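PDB 3HKA: uronate isomerase from Bacillus halodurans C-125, which probably interconverts hexuronates such as D-glucuronate and their ketose forms such as D-fructuronate, using a zinc-containing active site of the amidohydrolase superfamily. Local coordinates for residues 322-327 against 350-355; 256-261 against 297-302; 189-194 against 201-206. All coordinates share one frame; numbering follows the deposited sequence.

Contacts 1 and 2 belong to one active-site core, their centres 10 Å apart, and both reach the bound D-fructuronic acid. Contact 2 pairs strands 256-259 and 297-300, and from it Met258 meets the sugar acid; contact 1, in the loops 322-327 and 350-355, adds Trp325, Trp326 and the zinc ligand Asp355. The two are joined directly: Phe322 O and Thr299 OG1 lie 2.7 Å apart, a probable hydrogen bond, and Trp326 packs on Leu301. Contact 3, where loop 189-194 meets helix segment 201-206, stands apart, its centre 34 Å from that of contact 1 and 27 Å from that of contact 2.

Contact 1: residues 322-327 against 350-355; sequences FGCWWF and IPQHSD. With ZN (zinc ion), chain F; FIX (D-fructuronic acid), chain D; CO3 (carbonate ion), chain I.
Gly323 N donates to Ile350 O (2.9 Å), beside a single bridge between Phe322 and Ile350, and Cys324 N donates to Gln352 OE1 (2.8 Å). That amide oxygen also accepts from His353 N, and the two donors reach it from opposite faces of the amide plane. Gln352 can turn back to do this because its chain bends at chi2 (68°). A buried glutamine suits the place, since its NE2 has a partner of its own in Ser369.

The aromatic contacts centre on His353. Phe322 turns an edge to the imidazole face in an offset edge-to-face pair, CD1 lying 3.6 Å from His353 ND1. Gly323 passes the imidazole edge with its CA 3.4 Å from ND1; a side chain would have no room there, and its positive phi also favours glycine.

Polar bonds then lead to the metal. His353 NE2 donates to Asp355 OD2 (2.9 Å); OD2 lies in the imidazole plane, while NE2 comes to it from above the carboxylate plane. A water bonded to OD2 also accepts from Trp326 N. The other oxygen, Asp355 OD1, binds zinc, as do His26 and His28.

Two indoles meet the ligand, to which Tyr50, His49, Arg170 and Arg357 bond as well. Trp325 NE1 points almost straight at O2 of D-fructuronic acid (2.8 Å, 174°), the same oxygen that binds zinc, while Trp326 lays one ring face against C6 of the sugar acid.

With OD1 on the metal and OD2 held by His353 and water, the carboxylate's rotation is fixed. O2, shared by zinc and the indole N-H, would probably be polarised by both.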
loop_
_atom_site.group_PDB
_atom_site.type_symbol
_atom_site.label_atom_id
_atom_site.label_comp_id
_atom_site.label_asym_id
_atom_site.label_seq_id
_atom_site.Cartn_x
_atom_site.Cartn_y
_atom_site.Cartn_z
ATOM N N PHE A 322 -14.425 -8.059 8.032
ATOM C CA PHE A 322 -13.884 -8.367 9.342
ATOM C C PHE A 322 -12.414 -8.717 9.330
ATOM O O PHE A 322 -11.877 -9.181 8.322
ATOM C CB PHE A 322 -14.664 -9.541 9.949
ATOM C CG PHE A 322 -14.385 -10.863 9.283
ATOM C CD1 PHE A 322 -13.382 -11.703 9.766
ATOM C CD2 PHE A 322 -15.111 -11.264 8.166
ATOM C CE1 PHE A 322 -13.105 -12.921 9.150
ATOM C CE2 PHE A 322 -14.842 -12.486 7.538
ATOM C CZ PHE A 322 -13.836 -13.317 8.033
ATOM N N GLY A 323 -11.794 -8.479 10.481
ATOM C CA GLY A 323 -10.402 -8.797 10.736
ATOM C C GLY A 323 -9.258 -8.409 9.823
ATOM O O GLY A 323 -9.437 -7.894 8.718
ATOM N N CYS A 324 -8.060 -8.654 10.350
ATOM C CA CYS A 324 -6.790 -8.421 9.670
ATOM C C CYS A 324 -6.236 -9.837 9.637
ATOM O O CYS A 324 -5.507 -10.283 10.527
ATOM C CB CYS A 324 -5.911 -7.492 10.497
ATOM S SG CYS A 324 -6.709 -5.889 10.787
ATOM N N TRP A 325 -6.631 -10.541 8.590
ATOM C CA TRP A 325 -6.303 -11.936 8.396
ATOM C C TRP A 325 -4.892 -12.388 8.040
ATOM O O TRP A 325 -4.285 -11.909 7.081
ATOM C CB TRP A 325 -7.289 -12.498 7.361
ATOM C CG TRP A 325 -7.229 -13.976 7.139
ATOM C CD1 TRP A 325 -7.041 -14.946 8.086
ATOM C CD2 TRP A 325 -7.459 -14.663 5.900
ATOM N NE1 TRP A 325 -7.148 -16.193 7.512
ATOM C CE2 TRP A 325 -7.402 -16.048 6.173
ATOM C CE3 TRP A 325 -7.712 -14.241 4.587
ATOM C CZ2 TRP A 325 -7.586 -17.016 5.177
ATOM C CZ3 TRP A 325 -7.899 -15.205 3.595
ATOM C CH2 TRP A 325 -7.832 -16.576 3.899
ATOM N N TRP A 326 -4.377 -13.311 8.851
ATOM C CA TRP A 326 -3.100 -13.958 8.577
ATOM C C TRP A 326 -1.903 -13.030 8.342
ATOM O O TRP A 326 -1.388 -12.402 9.268
ATOM C CB TRP A 326 -3.330 -14.829 7.343
ATOM C CG TRP A 326 -2.520 -16.072 7.209
ATOM C CD1 TRP A 326 -1.274 -16.314 7.710
ATOM C CD2 TRP A 326 -2.878 -17.224 6.436
ATOM N NE1 TRP A 326 -0.831 -17.553 7.291
ATOM C CE2 TRP A 326 -1.799 -18.129 6.508
ATOM C CE3 TRP A 326 -4.012 -17.575 5.686
ATOM C CZ2 TRP A 326 -1.815 -19.370 5.857
ATOM C CZ3 TRP A 326 -4.030 -18.809 5.037
ATOM C CH2 TRP A 326 -2.934 -19.693 5.129
ATOM N N PHE A 327 -1.454 -12.960 7.091
ATOM C CA PHE A 327 -0.319 -12.110 6.748
ATOM C C PHE A 327 -0.662 -10.630 6.919
ATOM O O PHE A 327 0.204 -9.767 6.781
ATOM C CB PHE A 327 0.143 -12.399 5.315
ATOM C CG PHE A 327 0.469 -13.849 5.071
ATOM C CD1 PHE A 327 1.445 -14.494 5.829
ATOM C CD2 PHE A 327 -0.230 -14.584 4.113
ATOM C CE1 PHE A 327 1.721 -15.854 5.643
ATOM C CE2 PHE A 327 0.034 -15.943 3.916
ATOM C CZ PHE A 327 1.014 -16.580 4.684
ATOM N N ILE A 350 -15.994 -4.890 11.621
ATOM C CA ILE A 350 -15.429 -5.725 12.682
ATOM C C ILE A 350 -13.930 -5.664 12.454
ATOM O O ILE A 350 -13.396 -6.320 11.560
ATOM C CB ILE A 350 -15.920 -7.181 12.573
ATOM C CG1 ILE A 350 -17.449 -7.218 12.678
ATOM C CG2 ILE A 350 -15.292 -8.034 13.680
ATOM C CD1 ILE A 350 -18.045 -8.608 12.501
ATOM N N PRO A 351 -13.222 -4.881 13.278
ATOM C CA PRO A 351 -11.774 -4.729 13.134
ATOM C C PRO A 351 -10.864 -5.934 13.292
ATOM O O PRO A 351 -9.788 -5.964 12.689
ATOM C CB PRO A 351 -11.443 -3.624 14.138
ATOM C CG PRO A 351 -12.444 -3.854 15.224
ATOM C CD PRO A 351 -13.718 -4.163 14.467
ATOM N N GLN A 352 -11.277 -6.939 14.058
ATOM C CA GLN A 352 -10.367 -8.055 14.254
ATOM C C GLN A 352 -10.941 -9.366 14.762
ATOM O O GLN A 352 -12.038 -9.421 15.324
ATOM C CB GLN A 352 -9.257 -7.598 15.212
ATOM C CG GLN A 352 -8.126 -8.585 15.425
ATOM C CD GLN A 352 -7.294 -8.775 14.179
ATOM O OE1 GLN A 352 -7.813 -9.152 13.128
ATOM N NE2 GLN A 352 -5.994 -8.514 14.288
ATOM N N HIS A 353 -10.166 -10.422 14.530
ATOM C CA HIS A 353 -10.459 -11.775 14.993
ATOM C C HIS A 353 -9.066 -12.336 15.297
ATOM O O HIS A 353 -8.067 -11.826 14.781
ATOM C CB HIS A 353 -11.182 -12.611 13.927
ATOM C CG HIS A 353 -10.352 -12.934 12.723
ATOM N ND1 HIS A 353 -10.285 -12.111 11.618
ATOM C CD2 HIS A 353 -9.578 -14.008 12.440
ATOM C CE1 HIS A 353 -9.507 -12.665 10.706
ATOM N NE2 HIS A 353 -9.065 -13.817 11.179
ATOM N N SER A 354 -8.981 -13.363 16.134
ATOM C CA SER A 354 -7.668 -13.903 16.500
ATOM C C SER A 354 -7.128 -15.009 15.602
ATOM O O SER A 354 -5.919 -15.123 15.417
ATOM C CB SER A 354 -7.697 -14.427 17.934
ATOM O OG SER A 354 -8.464 -15.617 18.012
ATOM N N ASP A 355 -8.020 -15.832 15.063
ATOM C CA ASP A 355 -7.603 -16.949 14.218
ATOM C C ASP A 355 -6.763 -17.893 15.071
ATOM O O ASP A 355 -5.952 -18.661 14.552
ATOM C CB ASP A 355 -6.753 -16.456 13.047
ATOM C CG ASP A 355 -7.270 -16.944 11.714
ATOM O OD1 ASP A 355 -7.548 -18.155 11.591
ATOM O OD2 ASP A 355 -7.395 -16.114 10.791
HETATM ZN ZN ZN F . -8.476 -19.156 10.048
HETATM O O1A FIX D . -9.164 -20.186 8.348
HETATM C C1 FIX D . -8.274 -20.329 7.474
HETATM O O1B FIX D . -8.407 -20.933 6.394
HETATM C C2 FIX D . -6.894 -19.703 7.756
HETATM O O2 FIX D . -7.036 -18.672 8.740
HETATM C C3 FIX D . -5.897 -20.792 8.228
HETATM O O3 FIX D . -5.818 -21.816 7.213
HETATM C C4 FIX D . -4.435 -20.325 8.496
HETATM O O4 FIX D . -3.559 -21.461 8.612
HETATM C C5 FIX D . -4.295 -19.468 9.786
HETATM O O5 FIX D . -4.984 -19.703 10.785
HETATM C C6 FIX D . -3.295 -18.320 9.829
HETATM O O6 FIX D . -3.662 -17.344 10.798
HETATM C C CO3 I . 2.899 -18.945 7.674
HETATM O O1 CO3 I . 3.774 -18.268 6.992
HETATM O O2 CO3 I . 3.284 -19.643 8.708
HETATM O O3 CO3 I . 1.700 -19.104 7.201
HETATM O O HOH W 1 -6.529 -12.059 12.530
HETATM O O HOH W 2 -5.542 -14.239 11.165
#

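Contact 2: residues 256-261 against 297-302; sequences AMMIGV and LVTMLS. With FIX (D-fructuronic acid), chain D.
Met258 runs from the sheet into the sugar-acid pocket. Its CB and CG each lie against Thr299 CG2 on the neighbouring strand, CB at 3.8 Å. SD passes the same methyl at longer range, and the bend at chi3 (-86°) turns CE to O1A of D-fructuronic acid, 3.1 Å away. A flexible, unbranched thioether suits this position, for it carries an apolar tip from the strand to the ligand. Thr299 offers a methyl to Met258 and a hydroxyl elsewhere: with OG1 anti to the backbone N (chi1 -165°), the hydroxyl bonds to Phe322 O and CG2 is left beside the methionine.

Beneath these side chains, strands 256-259 and 297-300 run parallel, 10° apart. Met257 N donates to Leu297 O (2.7 Å), Thr299 N to Met257 O, Ile259 N to Thr299 O, and Leu301 N to Ile259 O (2.8 Å).

On the face opposite Met258 and Thr299, Met257 CE meets Val298 CG2 (3.8 Å), and Ile259 lies side by side with Met300, its CG2 3.9 Å from Met300 CE. Helix 282-290 packs on this apolar face through Met257 and Ile259. Where strand 255-262 is interrupted, Gly260 has a positive phi at which a CB would press on the preceding carbonyl O and on Leu301, so glycine suits the place; Leu301 CD2 reaches Val261 CB at 3.9 Å.

Parallel neighbouring strands with a helix packed on one face and Met258 of the ligand pocket on the other are consistent with the beta/alpha barrel of the amidohydrolase superfamily, whose substrate and metal sites lie at the C-terminal ends of the strands.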
loop_
_atom_site.group_PDB
_atom_site.type_symbol
_atom_site.label_atom_id
_atom_site.label_comp_id
_atom_site.label_asym_id
_atom_site.label_seq_id
_atom_site.Cartn_x
_atom_site.Cartn_y
_atom_site.Cartn_z
ATOM N N ALA A 256 -19.461 -16.433 4.859
ATOM C CA ALA A 256 -18.153 -15.835 5.069
ATOM C C ALA A 256 -17.158 -16.300 4.020
ATOM O O ALA A 256 -16.991 -17.504 3.804
ATOM C CB ALA A 256 -17.639 -16.182 6.453
ATOM N N MET A 257 -16.506 -15.340 3.371
ATOM C CA MET A 257 -15.506 -15.640 2.352
ATOM C C MET A 257 -14.160 -15.049 2.771
ATOM O O MET A 257 -14.055 -13.850 3.041
ATOM C CB MET A 257 -15.918 -15.058 0.991
ATOM C CG MET A 257 -17.265 -15.542 0.482
ATOM S SD MET A 257 -17.690 -14.862 -1.143
ATOM C CE MET A 257 -18.277 -13.256 -0.678
ATOM N N MET A 258 -13.139 -15.900 2.838
ATOM C CA MET A 258 -11.794 -15.464 3.197
ATOM C C MET A 258 -11.007 -15.661 1.906
ATOM O O MET A 258 -10.578 -16.762 1.566
ATOM C CB MET A 258 -11.262 -16.319 4.348
ATOM C CG MET A 258 -12.289 -16.456 5.467
ATOM S SD MET A 258 -11.612 -16.810 7.097
ATOM C CE MET A 258 -11.487 -18.536 7.033
ATOM N N ILE A 259 -10.837 -14.563 1.184
ATOM C CA ILE A 259 -10.207 -14.587 -0.129
ATOM C C ILE A 259 -8.745 -14.189 -0.223
ATOM O O ILE A 259 -8.305 -13.239 0.424
ATOM C CB ILE A 259 -11.019 -13.683 -1.079
ATOM C CG1 ILE A 259 -12.480 -14.143 -1.076
ATOM C CG2 ILE A 259 -10.425 -13.711 -2.485
ATOM C CD1 ILE A 259 -13.470 -13.093 -1.515
ATOM N N GLY A 260 -7.999 -14.923 -1.050
ATOM C CA GLY A 260 -6.603 -14.586 -1.261
ATOM C C GLY A 260 -5.537 -15.621 -0.958
ATOM O O GLY A 260 -4.363 -15.377 -1.232
ATOM N N VAL A 261 -5.917 -16.771 -0.409
ATOM C CA VAL A 261 -4.918 -17.783 -0.076
ATOM C C VAL A 261 -4.560 -18.715 -1.236
ATOM O O VAL A 261 -5.436 -19.256 -1.901
ATOM C CB VAL A 261 -5.368 -18.632 1.160
ATOM C CG1 VAL A 261 -6.677 -19.357 0.859
ATOM C CG2 VAL A 261 -4.273 -19.629 1.543
ATOM N N LEU A 297 -19.852 -12.037 4.892
ATOM C CA LEU A 297 -18.779 -11.603 5.783
ATOM C C LEU A 297 -17.531 -11.846 4.941
ATOM O O LEU A 297 -17.348 -12.942 4.414
ATOM C CB LEU A 297 -18.725 -12.467 7.044
ATOM C CG LEU A 297 -19.668 -12.125 8.200
ATOM C CD1 LEU A 297 -19.882 -13.362 9.068
ATOM C CD2 LEU A 297 -19.089 -10.979 9.017
ATOM N N VAL A 298 -16.679 -10.835 4.804
ATOM C CA VAL A 298 -15.480 -10.986 3.981
ATOM C C VAL A 298 -14.203 -10.456 4.617
ATOM O O VAL A 298 -14.208 -9.446 5.318
ATOM C CB VAL A 298 -15.651 -10.266 2.612
ATOM C CG1 VAL A 298 -14.369 -10.396 1.769
ATOM C CG2 VAL A 298 -16.822 -10.855 1.856
ATOM N N THR A 299 -13.109 -11.167 4.374
ATOM C CA THR A 299 -11.799 -10.752 4.839
ATOM C C THR A 299 -10.868 -11.200 3.718
ATOM O O THR A 299 -11.073 -12.261 3.131
ATOM C CB THR A 299 -11.405 -11.414 6.188
ATOM O OG1 THR A 299 -10.285 -10.707 6.740
ATOM C CG2 THR A 299 -11.031 -12.899 5.996
ATOM N N MET A 300 -9.869 -10.386 3.392
ATOM C CA MET A 300 -8.961 -10.744 2.312
ATOM C C MET A 300 -7.510 -10.794 2.771
ATOM O O MET A 300 -7.098 -10.053 3.666
ATOM C CB MET A 300 -9.156 -9.772 1.138
ATOM C CG MET A 300 -10.596 -9.785 0.615
ATOM S SD MET A 300 -10.901 -8.721 -0.814
ATOM C CE MET A 300 -10.468 -9.871 -2.164
ATOM N N LEU A 301 -6.738 -11.676 2.141
ATOM C CA LEU A 301 -5.344 -11.896 2.503
ATOM C C LEU A 301 -4.306 -10.910 1.962
ATOM O O LEU A 301 -3.299 -10.653 2.613
ATOM C CB LEU A 301 -4.951 -13.322 2.102
ATOM C CG LEU A 301 -3.703 -13.916 2.759
ATOM C CD1 LEU A 301 -3.863 -13.868 4.277
ATOM C CD2 LEU A 301 -3.499 -15.357 2.279
ATOM N N SER A 302 -4.544 -10.362 0.778
ATOM C CA SER A 302 -3.594 -9.435 0.165
ATOM C C SER A 302 -3.668 -8.006 0.692
ATOM O O SER A 302 -4.747 -7.444 0.818
ATOM C CB SER A 302 -3.799 -9.427 -1.357
ATOM O OG SER A 302 -2.896 -8.540 -1.989
HETATM O O1A FIX D . -9.164 -20.186 8.348
HETATM C C1 FIX D . -8.274 -20.329 7.474
HETATM O O1B FIX D . -8.407 -20.933 6.394
HETATM C C2 FIX D . -6.894 -19.703 7.756
HETATM O O2 FIX D . -7.036 -18.672 8.740
HETATM C C3 FIX D . -5.897 -20.792 8.228
HETATM O O3 FIX D . -5.818 -21.816 7.213
HETATM C C4 FIX D . -4.435 -20.325 8.496
HETATM O O4 FIX D . -3.559 -21.461 8.612
HETATM C C5 FIX D . -4.295 -19.468 9.786
HETATM O O5 FIX D . -4.984 -19.703 10.785
HETATM C C6 FIX D . -3.295 -18.320 9.829
HETATM O O6 FIX D . -3.662 -17.344 10.798
#

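Contact 3: residues 189-194 against 201-206; sequences GYKVND and IQEVKR
Glu203 OE1 is gripped from both segments. Arg206 NH2 binds it in a salt bridge at 2.6 Å, on the syn side and 20° out of the carboxylate plane, while Lys191 N donates to its anti lone pair at 3.0 Å. A carboxylate suits the place because it pairs with the Arg206 charge and still offers that lone pair to the loop, to which the bend of the glutamate chain at chi2 (-60°) brings it. Arg206 NH2 also makes a weak hydrogen bond to Gly189 O, which lies near the guanidinium plane.

Gly189 ends helix 178-187 in a Schellman motif, where its positive phi favours glycine, and Lys191 is the centre of an inverse gamma turn closed by Val192 N to Tyr190 O. The loop joins helix 178-187 to helix 198-215 and packs on the latter.

Tyr190 brings CE1 over the centre of one guanidinium face, 3.4 Å from Arg206 NH1, with the two planes 37° apart. The Tyr190 hydroxyl bonds to Asp210, about one turn beyond Arg206 in helix 198-215. Deeper in, Val192 CG1 packs on Val204 CG2 at 3.8 Å and on Glu203 CB, and both valines also touch Tyr178 of helix 178-187.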
loop_
_atom_site.group_PDB
_atom_site.type_symbol
_atom_site.label_atom_id
_atom_site.label_comp_id
_atom_site.label_asym_id
_atom_site.label_seq_id
_atom_site.Cartn_x
_atom_site.Cartn_y
_atom_site.Cartn_z
ATOM N N GLY A 189 -24.515 -41.071 2.092
ATOM C CA GLY A 189 -25.918 -41.183 1.742
ATOM C C GLY A 189 -26.476 -40.016 0.955
ATOM O O GLY A 189 -27.684 -39.945 0.728
ATOM N N TYR A 190 -25.609 -39.095 0.547
ATOM C CA TYR A 190 -26.042 -37.943 -0.233
ATOM C C TYR A 190 -25.861 -38.287 -1.703
ATOM O O TYR A 190 -24.777 -38.157 -2.270
ATOM C CB TYR A 190 -25.237 -36.705 0.170
ATOM C CG TYR A 190 -25.540 -36.273 1.588
ATOM C CD1 TYR A 190 -26.752 -35.658 1.909
ATOM C CD2 TYR A 190 -24.643 -36.532 2.620
ATOM C CE1 TYR A 190 -27.063 -35.312 3.228
ATOM C CE2 TYR A 190 -24.944 -36.194 3.941
ATOM C CZ TYR A 190 -26.155 -35.586 4.236
ATOM O OH TYR A 190 -26.447 -35.264 5.541
ATOM N N LYS A 191 -26.960 -38.741 -2.296
ATOM C CA LYS A 191 -27.027 -39.181 -3.683
ATOM C C LYS A 191 -26.745 -38.139 -4.762
ATOM O O LYS A 191 -27.632 -37.797 -5.542
ATOM C CB LYS A 191 -28.404 -39.801 -3.930
ATOM C CG LYS A 191 -28.757 -40.920 -2.955
ATOM C CD LYS A 191 -30.258 -41.223 -2.921
ATOM C CE LYS A 191 -30.803 -41.694 -4.268
ATOM N NZ LYS A 191 -30.848 -40.613 -5.300
ATOM N N VAL A 192 -25.514 -37.640 -4.819
ATOM C CA VAL A 192 -25.162 -36.667 -5.849
ATOM C C VAL A 192 -24.783 -37.447 -7.104
ATOM O O VAL A 192 -24.125 -38.483 -7.021
ATOM C CB VAL A 192 -23.976 -35.767 -5.416
ATOM C CG1 VAL A 192 -24.379 -34.930 -4.210
ATOM C CG2 VAL A 192 -22.756 -36.615 -5.093
ATOM N N ASN A 193 -25.203 -36.952 -8.264
ATOM C CA ASN A 193 -24.918 -37.627 -9.525
ATOM C C ASN A 193 -23.659 -37.115 -10.206
ATOM O O ASN A 193 -23.061 -36.134 -9.769
ATOM C CB ASN A 193 -26.108 -37.483 -10.470
ATOM C CG ASN A 193 -27.394 -37.985 -9.856
ATOM O OD1 ASN A 193 -27.489 -39.146 -9.455
ATOM N ND2 ASN A 193 -28.392 -37.114 -9.773
ATOM N N ASP A 194 -23.265 -37.787 -11.285
ATOM C CA ASP A 194 -22.072 -37.403 -12.028
ATOM C C ASP A 194 -22.197 -35.995 -12.582
ATOM O O ASP A 194 -21.256 -35.205 -12.509
ATOM C CB ASP A 194 -21.812 -38.378 -13.178
ATOM C CG ASP A 194 -21.386 -39.745 -12.693
ATOM O OD1 ASP A 194 -20.436 -39.818 -11.882
ATOM O OD2 ASP A 194 -21.997 -40.746 -13.125
ATOM N N ILE A 201 -28.130 -31.115 -6.922
ATOM C CA ILE A 201 -28.443 -29.864 -6.246
ATOM C C ILE A 201 -29.164 -30.101 -4.924
ATOM O O ILE A 201 -28.751 -29.596 -3.880
ATOM C CB ILE A 201 -29.329 -28.969 -7.142
ATOM C CG1 ILE A 201 -28.532 -28.522 -8.371
ATOM C CG2 ILE A 201 -29.836 -27.773 -6.353
ATOM C CD1 ILE A 201 -29.353 -27.752 -9.395
ATOM N N GLN A 202 -30.242 -30.875 -4.977
ATOM C CA GLN A 202 -31.030 -31.168 -3.787
ATOM C C GLN A 202 -30.247 -31.887 -2.700
ATOM O O GLN A 202 -30.378 -31.568 -1.519
ATOM C CB GLN A 202 -32.261 -31.992 -4.169
ATOM C CG GLN A 202 -33.244 -31.224 -5.036
ATOM C CD GLN A 202 -33.826 -30.014 -4.322
ATOM O OE1 GLN A 202 -34.339 -29.091 -4.956
ATOM N NE2 GLN A 202 -33.759 -30.020 -2.993
ATOM N N GLU A 203 -29.433 -32.858 -3.095
ATOM C CA GLU A 203 -28.649 -33.606 -2.123
ATOM C C GLU A 203 -27.575 -32.738 -1.479
ATOM O O GLU A 203 -27.344 -32.826 -0.274
ATOM C CB GLU A 203 -28.039 -34.846 -2.781
ATOM C CG GLU A 203 -29.088 -35.909 -3.087
ATOM C CD GLU A 203 -29.804 -36.393 -1.833
ATOM O OE1 GLU A 203 -29.270 -37.288 -1.146
ATOM O OE2 GLU A 203 -30.895 -35.869 -1.525
ATOM N N VAL A 204 -26.919 -31.894 -2.270
ATOM C CA VAL A 204 -25.904 -31.011 -1.706
ATOM C C VAL A 204 -26.603 -30.063 -0.728
ATOM O O VAL A 204 -26.083 -29.782 0.352
ATOM C CB VAL A 204 -25.181 -30.193 -2.799
ATOM C CG1 VAL A 204 -24.234 -29.183 -2.157
ATOM C CG2 VAL A 204 -24.398 -31.128 -3.706
ATOM N N LYS A 205 -27.787 -29.585 -1.101
ATOM C CA LYS A 205 -28.540 -28.689 -0.229
ATOM C C LYS A 205 -28.951 -29.427 1.046
ATOM O O LYS A 205 -28.952 -28.848 2.136
ATOM C CB LYS A 205 -29.778 -28.147 -0.953
ATOM C CG LYS A 205 -29.440 -27.281 -2.164
ATOM C CD LYS A 205 -30.683 -26.799 -2.902
ATOM C CE LYS A 205 -31.452 -25.778 -2.090
ATOM N NZ LYS A 205 -32.562 -25.190 -2.881
ATOM N N ARG A 206 -29.289 -30.706 0.906
ATOM C CA ARG A 206 -29.683 -31.527 2.054
ATOM C C ARG A 206 -28.465 -31.672 2.969
ATOM O O ARG A 206 -28.581 -31.637 4.195
ATOM C CB ARG A 206 -30.145 -32.912 1.586
ATOM C CG ARG A 206 -31.429 -33.402 2.244
ATOM C CD ARG A 206 -31.238 -34.762 2.889
ATOM N NE ARG A 206 -30.694 -35.747 1.957
ATOM C CZ ARG A 206 -30.084 -36.865 2.338
ATOM N NH1 ARG A 206 -29.944 -37.135 3.628
ATOM N NH2 ARG A 206 -29.596 -37.703 1.434
#